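Local coordinates for protein aspartate aminotransferase (Giardia lamblia, PDB 3MEB) that probably catalyses the reversible, pyridoxal phosphate-dependent transfer of an amino group between L-aspartate and 2-oxoglutarate, giving oxaloacetate and L-glutamate, at residues R371-P376 / A436-V441. Numbering follows the deposited sequence.
Sequences RKTPGP and AIHDAV
Arg371 starts the contact by laying the aliphatic part of its side chain beside His438, a residue of helix 430-443: its CB lies 3.8 Å from ND1 of His438, and its CD 4.1 Å from CB of the same histidine. The chain runs extended from CG to NE past the imidazole and on to Asp431, about two turns before His438 on the same helix, where NH1 forms a salt bridge. Guanidinium and imidazole planes stand 50° apart, and Arg371 NE stays 5.4 Å from His438 ND1. The backbone O of Arg371 comes within 3.4 Å of His438 CE1. Lys372, with positive phi, is the C-prime residue of the Schellman motif that ends helix 340-370. Thr373 OG1 and His438 ND1 form a hydrogen bond of 2.9 Å at the ring edge, near the ring plane; OG1 also has a weak bond to Leu368 O. His438 reaches this hydroxyl because its CG is anti to the backbone N (chi1 -175°). The methyl CG2 of Thr373 rests 3.7 Å from His438 CA. CG1 of Val441 lies against Pro374, 3.4 Å from Pro374 O, while Val441 also packs on Leu397 and Phe446. Far from the cofactor, the loop after helix 340-370 is thus tied to the C-terminal helix, and the bond at ND1, with Arg371 CB and CD alongside, would limit rotation of the imidazole.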
loop_
_atom_site.group_PDB
_atom_site.type_symbol
_atom_site.label_atom_id
_atom_site.label_comp_id
_atom_site.label_asym_id
_atom_site.label_seq_id
_atom_site.Cartn_x
_atom_site.Cartn_y
_atom_site.Cartn_z
ATOM N N ARG A 371 22.580 40.667 -5.548
ATOM C CA ARG A 371 23.655 40.364 -6.501
ATOM C C ARG A 371 23.294 40.751 -7.929
ATOM O O ARG A 371 24.038 40.469 -8.840
ATOM C CB ARG A 371 24.004 38.885 -6.478
ATOM C CG ARG A 371 24.675 38.390 -5.207
ATOM C CD ARG A 371 24.941 36.915 -5.356
ATOM N NE ARG A 371 25.830 36.388 -4.329
ATOM C CZ ARG A 371 25.469 36.108 -3.081
ATOM N NH1 ARG A 371 24.226 36.326 -2.656
ATOM N NH2 ARG A 371 26.373 35.621 -2.247
ATOM N N LYS A 372 22.164 41.403 -8.125
ATOM C CA LYS A 372 21.677 41.692 -9.461
ATOM C C LYS A 372 21.745 40.439 -10.351
ATOM O O LYS A 372 22.005 40.526 -11.543
ATOM C CB LYS A 372 22.441 42.904 -10.067
ATOM N N THR A 373 21.481 39.271 -9.769
ATOM C CA THR A 373 21.527 38.017 -10.511
ATOM C C THR A 373 20.505 37.959 -11.685
ATOM O O THR A 373 19.294 38.019 -11.449
ATOM C CB THR A 373 21.293 36.782 -9.581
ATOM O OG1 THR A 373 22.200 36.823 -8.462
ATOM C CG2 THR A 373 21.505 35.534 -10.353
ATOM N N PRO A 374 21.000 37.815 -12.930
ATOM C CA PRO A 374 20.110 37.652 -14.090
ATOM C C PRO A 374 19.122 36.492 -13.872
ATOM O O PRO A 374 19.472 35.444 -13.252
ATOM C CB PRO A 374 21.072 37.380 -15.266
ATOM C CG PRO A 374 22.412 37.835 -14.806
ATOM C CD PRO A 374 22.422 37.736 -13.306
ATOM N N GLY A 375 17.879 36.707 -14.324
ATOM C CA GLY A 375 16.795 35.724 -14.174
ATOM C C GLY A 375 16.271 35.224 -15.501
ATOM O O GLY A 375 16.711 35.681 -16.549
ATOM N N PRO A 376 15.381 34.223 -15.466
ATOM C CA PRO A 376 14.889 33.597 -16.672
ATOM C C PRO A 376 13.748 34.396 -17.271
ATOM O O PRO A 376 13.290 35.381 -16.662
ATOM C CB PRO A 376 14.352 32.269 -16.160
ATOM C CG PRO A 376 13.771 32.642 -14.842
ATOM C CD PRO A 376 14.753 33.644 -14.265
ATOM N N ALA A 436 25.509 30.391 -5.658
ATOM C CA ALA A 436 25.616 29.298 -6.605
ATOM C C ALA A 436 24.806 29.559 -7.853
ATOM O O ALA A 436 25.263 29.299 -8.950
ATOM C CB ALA A 436 25.192 27.950 -5.955
ATOM N N ILE A 437 23.587 30.054 -7.686
ATOM C CA ILE A 437 22.720 30.350 -8.825
ATOM C C ILE A 437 23.346 31.473 -9.685
ATOM O O ILE A 437 23.308 31.430 -10.933
ATOM C CB ILE A 437 21.285 30.718 -8.339
ATOM C CG1 ILE A 437 20.593 29.453 -7.768
ATOM C CG2 ILE A 437 20.485 31.304 -9.477
ATOM C CD1 ILE A 437 19.270 29.688 -7.094
ATOM N N HIS A 438 23.962 32.437 -9.011
ATOM C CA HIS A 438 24.615 33.544 -9.702
ATOM C C HIS A 438 25.767 33.049 -10.562
ATOM O O HIS A 438 25.918 33.451 -11.717
ATOM C CB HIS A 438 25.080 34.583 -8.693
ATOM C CG HIS A 438 25.656 35.810 -9.312
ATOM N ND1 HIS A 438 24.892 36.912 -9.620
ATOM C CD2 HIS A 438 26.923 36.111 -9.689
ATOM C CE1 HIS A 438 25.665 37.847 -10.152
ATOM N NE2 HIS A 438 26.901 37.383 -10.211
ATOM N N ASP A 439 26.526 32.115 -10.005
ATOM C CA ASP A 439 27.656 31.512 -10.671
ATOM C C ASP A 439 27.184 30.728 -11.891
ATOM O O ASP A 439 27.702 30.934 -12.988
ATOM C CB ASP A 439 28.395 30.602 -9.696
ATOM C CG ASP A 439 29.615 29.983 -10.307
ATOM O OD1 ASP A 439 30.307 30.713 -11.035
ATOM O OD2 ASP A 439 29.861 28.776 -10.061
ATOM N N ALA A 440 26.177 29.861 -11.706
ATOM C CA ALA A 440 25.631 29.038 -12.804
ATOM C C ALA A 440 25.126 29.861 -13.983
ATOM O O ALA A 440 25.388 29.520 -15.137
ATOM C CB ALA A 440 24.521 28.095 -12.285
ATOM N N VAL A 441 24.435 30.960 -13.670
ATOM C CA VAL A 441 23.741 31.804 -14.628
ATOM C C VAL A 441 24.725 32.784 -15.301
ATOM O O VAL A 441 24.555 33.142 -16.474
ATOM C CB VAL A 441 22.545 32.497 -13.888
ATOM C CG1 VAL A 441 21.996 33.683 -14.601
ATOM C CG2 VAL A 441 21.441 31.439 -13.594
#